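Long-range contacts in 432aa long hypothetical deoxyribodipyrimidine photolyase (Sulfolobus tokodaii, PDB 2E0I), which is probably a deoxyribodipyrimidine photolyase, a flavin-dependent enzyme that uses light to split cyclobutane pyrimidine dimers in DNA, and binds two FAD molecules: residues Gly77-Val82 and Glu108-Val113; Ile272-Asn277 and Asp326-Glu331; Glu383-Leu388 and Pro405-Pro410. All blocks are in the same frame, centred on the assembly; numbering follows the deposited sequence.

How the interactions relate
Following the chain from the N terminus, interaction 1 comes first: it closes a 25-residue loop and joins helices 79-86 and 101-115 of the parallel-sheet domain. Interaction 2 then closes a loop of 48 mostly helical residues, bringing 272-277 to the start of helix 327-337 in the FAD-binding domain. Interaction 3 closes the shortest loop, 16 residues, between the end of helix 379-384 and the segment before helix 414-427. The three lie in series, so none nests within or crosses another. Centres of interactions 1 and 2 are about 35 Å apart, those of 2 and 3 about 26 Å, and those of 1 and 3 about 50 Å, on opposite sides of the chain's centre.

Interaction 1: Gly77-Val82 and Glu108-Val113; sequences GEAEKV and EKIRKV
Glu-80 and Ile-110 mark the closest backbone approach, their CA atoms 4.8 Å apart, which sets the first turn of helix 79-86 against the later half of helix 101-115. At the outer edge, Glu-80 and Lys-109 pass at a slant: Glu-80 CB meets Lys-109 CB at 3.6 Å. The chains then run on to a salt bridge of 3.2 Å between Lys-109 NZ and Glu-80 OE2. Lys-109 NZ arrives nearly in line with the C-O bond of that oxygen. Two bends create the meeting. Glu-80 is folded at its second torsion (chi2 -87°), which keeps its carboxylate beside Lys-109, and the lysine turns at its last torsion (chi4 75°) to bring the ammonium back. Further in, the contact is mainly van der Waals. Ile-110 lays CG1 against Glu-80 CA at 4.0 Å and sends CD1 to Ala-79 CB, also at 4.0 Å, while Val-113 CG2 rests 4.1 Å from the carbonyl O of Glu-80. Ile-110 and Val-113 both extend this seam to Val-83. The helices follow strands 73-76 and 92-96 of the five-stranded parallel sheet, so the seam links two successive crossover connections of the alpha/beta domain. Glu-80 OE2 also forms a salt bridge with Arg-38; with two cationic partners on one oxygen, the buried glutamate is likely to stay ionised.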
loop_
_atom_site.group_PDB
_atom_site.type_symbol
_atom_site.label_atom_id
_atom_site.label_comp_id
_atom_site.label_asym_id
_atom_site.label_seq_id
_atom_site.Cartn_x
_atom_site.Cartn_y
_atom_site.Cartn_z
ATOM N N GLY A 77 -2.262 -3.607 22.733
ATOM C CA GLY A 77 -3.541 -2.983 23.032
ATOM C C GLY A 77 -3.861 -1.826 22.104
ATOM O O GLY A 77 -3.118 -1.545 21.168
ATOM N N GLU A 78 -4.980 -1.153 22.345
ATOM C CA GLU A 78 -5.344 -0.008 21.525
ATOM C C GLU A 78 -4.442 1.157 21.919
ATOM O O GLU A 78 -4.320 1.485 23.094
ATOM C CB GLU A 78 -6.819 0.350 21.741
ATOM C CG GLU A 78 -7.784 -0.777 21.355
ATOM C CD GLU A 78 -9.248 -0.381 21.480
ATOM O OE1 GLU A 78 -10.109 -1.286 21.416
ATOM O OE2 GLU A 78 -9.539 0.830 21.638
ATOM N N ALA A 79 -3.804 1.771 20.929
ATOM C CA ALA A 79 -2.892 2.885 21.161
ATOM C C ALA A 79 -3.282 3.828 22.302
ATOM O O ALA A 79 -2.515 3.998 23.251
ATOM C CB ALA A 79 -2.726 3.674 19.883
ATOM N N GLU A 80 -4.457 4.448 22.206
ATOM C CA GLU A 80 -4.901 5.374 23.246
ATOM C C GLU A 80 -4.909 4.744 24.645
ATOM O O GLU A 80 -4.442 5.362 25.607
ATOM C CB GLU A 80 -6.296 5.949 22.913
ATOM C CG GLU A 80 -7.338 4.934 22.448
ATOM C CD GLU A 80 -7.279 4.704 20.952
ATOM O OE1 GLU A 80 -6.167 4.452 20.433
ATOM O OE2 GLU A 80 -8.346 4.778 20.294
ATOM N N LYS A 81 -5.428 3.526 24.762
ATOM C CA LYS A 81 -5.463 2.852 26.052
ATOM C C LYS A 81 -4.066 2.494 26.562
ATOM O O LYS A 81 -3.817 2.544 27.759
ATOM C CB LYS A 81 -6.336 1.602 25.970
ATOM C CG LYS A 81 -7.790 1.927 25.733
ATOM C CD LYS A 81 -8.626 0.689 25.518
ATOM C CE LYS A 81 -10.036 1.106 25.139
ATOM N NZ LYS A 81 -10.776 0.044 24.392
ATOM N N VAL A 82 -3.158 2.138 25.658
ATOM C CA VAL A 82 -1.801 1.793 26.056
ATOM C C VAL A 82 -1.099 2.990 26.663
ATOM O O VAL A 82 -0.529 2.890 27.746
ATOM C CB VAL A 82 -0.978 1.302 24.871
ATOM C CG1 VAL A 82 0.493 1.178 25.270
ATOM C CG2 VAL A 82 -1.521 -0.027 24.400
ATOM N N GLU A 108 -6.239 11.732 18.032
ATOM C CA GLU A 108 -7.040 12.651 18.824
ATOM C C GLU A 108 -7.188 12.070 20.228
ATOM O O GLU A 108 -7.052 12.780 21.228
ATOM C CB GLU A 108 -8.420 12.838 18.206
ATOM C CG GLU A 108 -8.369 13.382 16.806
ATOM C CD GLU A 108 -9.744 13.715 16.272
ATOM O OE1 GLU A 108 -10.680 12.916 16.516
ATOM O OE2 GLU A 108 -9.888 14.767 15.600
ATOM N N LYS A 109 -7.460 10.771 20.299
ATOM C CA LYS A 109 -7.616 10.148 21.588
ATOM C C LYS A 109 -6.308 10.185 22.346
ATOM O O LYS A 109 -6.303 10.432 23.549
ATOM C CB LYS A 109 -8.122 8.710 21.449
ATOM C CG LYS A 109 -9.477 8.623 20.754
ATOM C CD LYS A 109 -10.190 7.301 21.006
ATOM C CE LYS A 109 -11.192 6.967 19.885
ATOM N NZ LYS A 109 -10.512 6.485 18.619
ATOM N N ILE A 110 -5.188 9.954 21.668
ATOM C CA ILE A 110 -3.914 9.989 22.386
ATOM C C ILE A 110 -3.673 11.410 22.898
ATOM O O ILE A 110 -3.119 11.606 23.984
ATOM C CB ILE A 110 -2.717 9.550 21.500
ATOM C CG1 ILE A 110 -2.896 8.094 21.063
ATOM C CG2 ILE A 110 -1.413 9.682 22.284
ATOM C CD1 ILE A 110 -1.834 7.606 20.086
ATOM N N ARG A 111 -4.105 12.398 22.115
ATOM C CA ARG A 111 -3.934 13.787 22.506
ATOM C C ARG A 111 -4.735 14.075 23.771
ATOM O O ARG A 111 -4.215 14.662 24.723
ATOM C CB ARG A 111 -4.366 14.722 21.386
ATOM C CG ARG A 111 -4.113 16.172 21.722
ATOM C CD ARG A 111 -4.335 17.066 20.532
ATOM N NE ARG A 111 -3.313 16.879 19.504
ATOM C CZ ARG A 111 -2.019 17.153 19.668
ATOM N NH1 ARG A 111 -1.580 17.627 20.830
ATOM N NH2 ARG A 111 -1.162 16.962 18.666
ATOM N N LYS A 112 -5.996 13.659 23.790
ATOM C CA LYS A 112 -6.821 13.852 24.976
ATOM C C LYS A 112 -6.161 13.226 26.216
ATOM O O LYS A 112 -6.025 13.869 27.249
ATOM C CB LYS A 112 -8.195 13.236 24.763
ATOM C CG LYS A 112 -9.146 14.111 23.977
ATOM C CD LYS A 112 -10.579 13.578 24.066
ATOM C CE LYS A 112 -10.946 13.121 25.503
ATOM N NZ LYS A 112 -10.532 14.087 26.587
ATOM N N VAL A 113 -5.750 11.973 26.103
ATOM C CA VAL A 113 -5.103 11.281 27.203
ATOM C C VAL A 113 -3.836 12.013 27.638
ATOM O O VAL A 113 -3.475 12.005 28.823
ATOM C CB VAL A 113 -4.741 9.842 26.794
ATOM C CG1 VAL A 113 -3.958 9.146 27.906
ATOM C CG2 VAL A 113 -6.005 9.085 26.470
#

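Interaction 2: Ile272-Asn277 and Asp326-Glu331; sequences ISWENN and DWRWGE
Asn-276 and Asp-326 supply the hydrogen bond of the contact: Asp-326 N donates to Asn-276 OD1 over 2.8 Å, nearly straight at 174° and lying in the carbonyl plane of the amide. The amide thereby takes up a backbone N-H just before helix 327-337. Ionic and capping bonds gather on Asp-326 OD2, which accepts from Arg-328 N at 3.2 Å, from above the carboxylate plane, and forms a salt bridge with Arg-328 NH1. Arg-328 is also paired with Asp-270, which is likely to limit its movement further.

The remaining contacts are made by flat groups and apolar atoms. The Trp-274 indole lies over Asp-326 with ring and carboxylate planes only 3° apart, and Asp-326 CA makes a CH-pi contact 3.7 Å from the centroid of the Trp-274 five-membered ring. Ile-272 CG2 covers the opposite face, 3.6 Å above the plane, so the indole is sandwiched. Its far rim meets Trp-327 obliquely, Trp-274 CZ2 to Trp-327 CD1 at 3.7 Å. The Asn-276 amide forms a second stack, 11° from parallel to the Trp-329 ring, with Asn-276 CG 3.6 Å from Trp-329 CZ2. An alanine at Trp-274 would remove the indole and is likely to leave the Asp-326 carboxylate without its stacking surface and open a gap beside Trp-327.

Asp-326 is thus the N-cap of helix 327-337, which belongs to the helical FAD-binding domain and carries Glu-331; OE1 of that residue hydrogen-bonds N6A of one of the two bound FADs, whose pocket also draws residues from the N-terminal domain.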
loop_
_atom_site.group_PDB
_atom_site.type_symbol
_atom_site.label_atom_id
_atom_site.label_comp_id
_atom_site.label_asym_id
_atom_site.label_seq_id
_atom_site.Cartn_x
_atom_site.Cartn_y
_atom_site.Cartn_z
ATOM N N ILE A 272 -24.966 3.223 -8.483
ATOM C CA ILE A 272 -24.758 2.168 -9.464
ATOM C C ILE A 272 -25.311 0.859 -8.917
ATOM O O ILE A 272 -25.120 0.540 -7.750
ATOM C CB ILE A 272 -23.267 1.992 -9.775
ATOM C CG1 ILE A 272 -22.749 3.242 -10.483
ATOM C CG2 ILE A 272 -23.048 0.743 -10.619
ATOM C CD1 ILE A 272 -21.288 3.184 -10.851
ATOM N N SER A 273 -26.015 0.111 -9.758
ATOM C CA SER A 273 -26.574 -1.161 -9.333
ATOM C C SER A 273 -25.625 -2.272 -9.724
ATOM O O SER A 273 -25.808 -2.934 -10.750
ATOM C CB SER A 273 -27.933 -1.393 -9.978
ATOM O OG SER A 273 -28.846 -0.396 -9.564
ATOM N N TRP A 274 -24.601 -2.466 -8.903
ATOM C CA TRP A 274 -23.616 -3.500 -9.156
ATOM C C TRP A 274 -24.298 -4.860 -9.203
ATOM O O TRP A 274 -25.041 -5.220 -8.294
ATOM C CB TRP A 274 -22.555 -3.491 -8.056
ATOM C CG TRP A 274 -21.904 -2.151 -7.863
ATOM C CD1 TRP A 274 -22.181 -1.240 -6.893
ATOM C CD2 TRP A 274 -20.898 -1.562 -8.692
ATOM N NE1 TRP A 274 -21.414 -0.118 -7.064
ATOM C CE2 TRP A 274 -20.618 -0.288 -8.163
ATOM C CE3 TRP A 274 -20.209 -1.990 -9.833
ATOM C CZ2 TRP A 274 -19.677 0.568 -8.735
ATOM C CZ3 TRP A 274 -19.272 -1.140 -10.401
ATOM C CH2 TRP A 274 -19.015 0.125 -9.850
ATOM N N GLU A 275 -24.051 -5.611 -10.267
ATOM C CA GLU A 275 -24.639 -6.928 -10.414
ATOM C C GLU A 275 -24.158 -7.851 -9.291
ATOM O O GLU A 275 -24.854 -8.788 -8.910
ATOM C CB GLU A 275 -24.244 -7.506 -11.763
ATOM C CG GLU A 275 -24.831 -8.866 -12.068
ATOM C CD GLU A 275 -23.866 -9.734 -12.841
ATOM O OE1 GLU A 275 -22.858 -10.154 -12.238
ATOM O OE2 GLU A 275 -24.096 -9.985 -14.042
ATOM N N ASN A 276 -22.965 -7.568 -8.769
ATOM C CA ASN A 276 -22.331 -8.342 -7.693
ATOM C C ASN A 276 -22.590 -9.838 -7.675
ATOM O O ASN A 276 -22.926 -10.393 -6.632
ATOM C CB ASN A 276 -22.704 -7.779 -6.319
ATOM C CG ASN A 276 -22.015 -6.469 -6.017
ATOM O OD1 ASN A 276 -20.899 -6.223 -6.468
ATOM N ND2 ASN A 276 -22.668 -5.628 -5.233
ATOM N N ASN A 277 -22.425 -10.497 -8.812
ATOM C CA ASN A 277 -22.648 -11.934 -8.864
ATOM C C ASN A 277 -21.552 -12.680 -8.096
ATOM O O ASN A 277 -20.474 -12.932 -8.627
ATOM C CB ASN A 277 -22.693 -12.408 -10.319
ATOM C CG ASN A 277 -22.641 -13.910 -10.433
ATOM O OD1 ASN A 277 -23.346 -14.621 -9.722
ATOM N ND2 ASN A 277 -21.805 -14.406 -11.329
ATOM N N ASP A 326 -18.946 -4.504 -7.479
ATOM C CA ASP A 326 -18.627 -3.266 -6.775
ATOM C C ASP A 326 -17.125 -3.155 -6.504
ATOM O O ASP A 326 -16.514 -4.091 -5.992
ATOM C CB ASP A 326 -19.421 -3.220 -5.461
ATOM C CG ASP A 326 -19.349 -1.872 -4.767
ATOM O OD1 ASP A 326 -20.090 -1.687 -3.787
ATOM O OD2 ASP A 326 -18.559 -1.003 -5.190
ATOM N N TRP A 327 -16.532 -2.013 -6.844
ATOM C CA TRP A 327 -15.105 -1.822 -6.621
ATOM C C TRP A 327 -14.690 -1.965 -5.156
ATOM O O TRP A 327 -13.543 -2.296 -4.867
ATOM C CB TRP A 327 -14.648 -0.463 -7.151
ATOM C CG TRP A 327 -15.361 0.708 -6.570
ATOM C CD1 TRP A 327 -16.448 1.333 -7.085
ATOM C CD2 TRP A 327 -15.025 1.409 -5.366
ATOM N NE1 TRP A 327 -16.816 2.389 -6.283
ATOM C CE2 TRP A 327 -15.959 2.457 -5.219
ATOM C CE3 TRP A 327 -14.026 1.254 -4.396
ATOM C CZ2 TRP A 327 -15.925 3.349 -4.141
ATOM C CZ3 TRP A 327 -13.988 2.138 -3.322
ATOM C CH2 TRP A 327 -14.932 3.173 -3.204
ATOM N N ARG A 328 -15.615 -1.718 -4.231
ATOM C CA ARG A 328 -15.321 -1.845 -2.804
ATOM C C ARG A 328 -14.978 -3.290 -2.463
ATOM O O ARG A 328 -14.180 -3.539 -1.571
ATOM C CB ARG A 328 -16.511 -1.396 -1.957
ATOM C CG ARG A 328 -16.810 0.078 -2.042
ATOM C CD ARG A 328 -18.042 0.411 -1.240
ATOM N NE ARG A 328 -18.625 1.705 -1.618
ATOM C CZ ARG A 328 -19.135 2.002 -2.817
ATOM N NH1 ARG A 328 -19.143 1.098 -3.791
ATOM N NH2 ARG A 328 -19.652 3.207 -3.041
ATOM N N TRP A 329 -15.589 -4.239 -3.166
ATOM C CA TRP A 329 -15.315 -5.655 -2.940
ATOM C C TRP A 329 -13.854 -5.933 -3.311
ATOM O O TRP A 329 -13.102 -6.571 -2.563
ATOM C CB TRP A 329 -16.233 -6.517 -3.815
ATOM C CG TRP A 329 -17.670 -6.610 -3.364
ATOM C CD1 TRP A 329 -18.412 -5.637 -2.753
ATOM C CD2 TRP A 329 -18.550 -7.726 -3.549
ATOM N NE1 TRP A 329 -19.700 -6.079 -2.545
ATOM C CE2 TRP A 329 -19.812 -7.357 -3.024
ATOM C CE3 TRP A 329 -18.398 -9.003 -4.109
ATOM C CZ2 TRP A 329 -20.915 -8.220 -3.045
ATOM C CZ3 TRP A 329 -19.497 -9.862 -4.131
ATOM C CH2 TRP A 329 -20.737 -9.464 -3.601
ATOM N N GLY A 330 -13.464 -5.447 -4.485
ATOM C CA GLY A 330 -12.110 -5.640 -4.956
ATOM C C GLY A 330 -11.125 -4.923 -4.062
ATOM O O GLY A 330 -10.060 -5.446 -3.768
ATOM N N GLU A 331 -11.482 -3.717 -3.636
ATOM C CA GLU A 331 -10.629 -2.930 -2.754
ATOM C C GLU A 331 -10.287 -3.742 -1.518
ATOM O O GLU A 331 -9.121 -3.848 -1.143
ATOM C CB GLU A 331 -11.346 -1.658 -2.311
ATOM C CG GLU A 331 -10.551 -0.835 -1.315
ATOM C CD GLU A 331 -11.392 0.198 -0.568
ATOM O OE1 GLU A 331 -10.788 1.033 0.155
ATOM O OE2 GLU A 331 -12.641 0.171 -0.694
#

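Interaction 3: Glu383-Leu388 and Pro405-Pro410; sequences EWVEEL and PGYPSP
Tyr-407 and Leu-388 meet because of their first torsions: the tyrosine ring stands opposite its own backbone N (chi1 -175°) and projects at 383-388, while Leu-388 holds CG beside its N (chi1 -51°), which swings the isobutyl group under the ring. In Glu-387 the first torsion puts CG beside the Tyr-407 ring, and the bend at the second (chi2 -88°) turns the carboxylate to the Gly-406 side. The result is a tyrosine touched by three side chains. Leu-388 covers one face: CD1 sits 4.0 Å above the plane of the Tyr-407 ring, over its centre, and CD2 makes a CH-pi contact, 4.1 Å from the ring centroid and 3.7 Å from Tyr-407 CG. The contact atoms of Val-385 and Glu-387 stand oblique to the ring, Val-385 CG1 reaching Tyr-407 CE1 at 4.0 Å and Glu-387 CG reaching Tyr-407 CD1 at 3.7 Å, while the side chains themselves run at about a right angle to that of Tyr-407.

No hydrogen bond joins the segments directly. Glu-387 OE2 and the carbonyl O of Gly-406 are 3.3 Å apart and both are acceptors, so they cannot bond to each other; Arg-288 NH2 reconciles them, forming a salt bridge with the carboxylate and a weak hydrogen bond to the carbonyl. Glu-387 has a second cationic partner in Arg-299, which is likely to stabilise its negative charge. Gly-406 adopts a positive phi, and a CB there would stand 4.0 Å from Glu-387 CB.

The contact joins the residues just past helix 379-384 to the loop between helices 393-396 and 414-427. Helix 292-304 lies alongside: Val-385 touches Arg-299, Tyr-407 touches Pro-292, and Tyr-407 OH bonds Asp-295, fastening both segments to that helix.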
loop_
_atom_site.group_PDB
_atom_site.type_symbol
_atom_site.label_atom_id
_atom_site.label_comp_id
_atom_site.label_asym_id
_atom_site.label_seq_id
_atom_site.Cartn_x
_atom_site.Cartn_y
_atom_site.Cartn_z
ATOM N N GLU A 383 4.161 -18.693 -16.287
ATOM C CA GLU A 383 4.796 -18.756 -14.982
ATOM C C GLU A 383 3.792 -18.882 -13.854
ATOM O O GLU A 383 4.123 -19.392 -12.786
ATOM C CB GLU A 383 5.655 -17.513 -14.754
ATOM C CG GLU A 383 6.484 -17.568 -13.482
ATOM C CD GLU A 383 7.520 -18.680 -13.513
ATOM O OE1 GLU A 383 8.394 -18.660 -14.421
ATOM O OE2 GLU A 383 7.460 -19.573 -12.633
ATOM N N TRP A 384 2.562 -18.435 -14.080
ATOM C CA TRP A 384 1.577 -18.500 -13.018
ATOM C C TRP A 384 0.324 -19.326 -13.268
ATOM O O TRP A 384 -0.364 -19.714 -12.318
ATOM C CB TRP A 384 1.202 -17.083 -12.590
ATOM C CG TRP A 384 2.382 -16.312 -12.067
ATOM C CD1 TRP A 384 3.137 -15.401 -12.749
ATOM C CD2 TRP A 384 2.964 -16.421 -10.765
ATOM N NE1 TRP A 384 4.156 -14.935 -11.953
ATOM C CE2 TRP A 384 4.074 -15.546 -10.730
ATOM C CE3 TRP A 384 2.656 -17.173 -9.622
ATOM C CZ2 TRP A 384 4.880 -15.401 -9.595
ATOM C CZ3 TRP A 384 3.454 -17.028 -8.495
ATOM C CH2 TRP A 384 4.554 -16.148 -8.489
ATOM N N VAL A 385 0.013 -19.605 -14.527
ATOM C CA VAL A 385 -1.165 -20.412 -14.819
ATOM C C VAL A 385 -0.705 -21.816 -15.172
ATOM O O VAL A 385 -0.337 -22.095 -16.311
ATOM C CB VAL A 385 -1.977 -19.836 -15.984
ATOM C CG1 VAL A 385 -3.199 -20.698 -16.236
ATOM C CG2 VAL A 385 -2.387 -18.417 -15.672
ATOM N N GLU A 386 -0.730 -22.690 -14.175
ATOM C CA GLU A 386 -0.308 -24.084 -14.310
ATOM C C GLU A 386 -0.716 -24.789 -15.606
ATOM O O GLU A 386 0.131 -25.278 -16.354
ATOM C CB GLU A 386 -0.844 -24.887 -13.124
ATOM C CG GLU A 386 -0.034 -26.122 -12.793
ATOM C CD GLU A 386 1.386 -25.783 -12.342
ATOM O OE1 GLU A 386 2.125 -26.719 -11.950
ATOM O OE2 GLU A 386 1.761 -24.585 -12.382
ATOM N N GLU A 387 -2.018 -24.850 -15.853
ATOM C CA GLU A 387 -2.560 -25.504 -17.036
ATOM C C GLU A 387 -2.037 -25.018 -18.404
ATOM O O GLU A 387 -1.845 -25.819 -19.318
ATOM C CB GLU A 387 -4.095 -25.429 -16.994
ATOM C CG GLU A 387 -4.676 -24.121 -16.406
ATOM C CD GLU A 387 -4.864 -24.143 -14.874
ATOM O OE1 GLU A 387 -3.892 -24.440 -14.146
ATOM O OE2 GLU A 387 -5.987 -23.847 -14.399
ATOM N N LEU A 388 -1.792 -23.722 -18.556
ATOM C CA LEU A 388 -1.309 -23.223 -19.834
ATOM C C LEU A 388 0.203 -23.310 -19.927
ATOM O O LEU A 388 0.804 -22.787 -20.861
ATOM C CB LEU A 388 -1.738 -21.773 -20.024
ATOM C CG LEU A 388 -3.220 -21.473 -19.816
ATOM C CD1 LEU A 388 -3.497 -20.041 -20.228
ATOM C CD2 LEU A 388 -4.066 -22.434 -20.629
ATOM N N PRO A 405 -7.419 -28.340 -21.821
ATOM C CA PRO A 405 -7.839 -29.096 -20.639
ATOM C C PRO A 405 -7.475 -28.440 -19.318
ATOM O O PRO A 405 -6.372 -27.919 -19.156
ATOM C CB PRO A 405 -7.128 -30.429 -20.820
ATOM C CG PRO A 405 -5.842 -30.011 -21.463
ATOM C CD PRO A 405 -6.321 -29.035 -22.517
ATOM N N GLY A 406 -8.411 -28.471 -18.378
ATOM C CA GLY A 406 -8.159 -27.903 -17.066
ATOM C C GLY A 406 -8.233 -26.395 -16.956
ATOM O O GLY A 406 -8.169 -25.852 -15.857
ATOM N N TYR A 407 -8.362 -25.706 -18.082
ATOM C CA TYR A 407 -8.447 -24.257 -18.046
ATOM C C TYR A 407 -9.828 -23.814 -18.494
ATOM O O TYR A 407 -10.199 -23.987 -19.646
ATOM C CB TYR A 407 -7.384 -23.633 -18.944
ATOM C CG TYR A 407 -7.333 -22.131 -18.855
ATOM C CD1 TYR A 407 -6.972 -21.495 -17.674
ATOM C CD2 TYR A 407 -7.645 -21.349 -19.952
ATOM C CE1 TYR A 407 -6.921 -20.112 -17.592
ATOM C CE2 TYR A 407 -7.601 -19.968 -19.885
ATOM C CZ TYR A 407 -7.238 -19.354 -18.706
ATOM O OH TYR A 407 -7.201 -17.981 -18.656
ATOM N N PRO A 408 -10.602 -23.223 -17.580
ATOM C CA PRO A 408 -11.950 -22.762 -17.902
ATOM C C PRO A 408 -11.923 -21.790 -19.055
ATOM O O PRO A 408 -10.983 -21.007 -19.193
ATOM C CB PRO A 408 -12.397 -22.092 -16.614
ATOM C CG PRO A 408 -11.129 -21.503 -16.118
ATOM C CD PRO A 408 -10.161 -22.652 -16.297
ATOM N N SER A 409 -12.949 -21.845 -19.893
ATOM C CA SER A 409 -13.034 -20.933 -21.021
ATOM C C SER A 409 -13.624 -19.640 -20.472
ATOM O O SER A 409 -14.240 -19.638 -19.403
ATOM C CB SER A 409 -13.931 -21.517 -22.113
ATOM O OG SER A 409 -15.180 -21.899 -21.575
ATOM N N PRO A 410 -13.430 -18.523 -21.181
ATOM C CA PRO A 410 -13.963 -17.241 -20.716
ATOM C C PRO A 410 -15.319 -17.351 -20.024
ATOM O O PRO A 410 -16.260 -17.892 -20.587
ATOM C CB PRO A 410 -13.998 -16.390 -21.995
ATOM C CG PRO A 410 -13.749 -17.382 -23.129
ATOM C CD PRO A 410 -12.836 -18.382 -22.517
#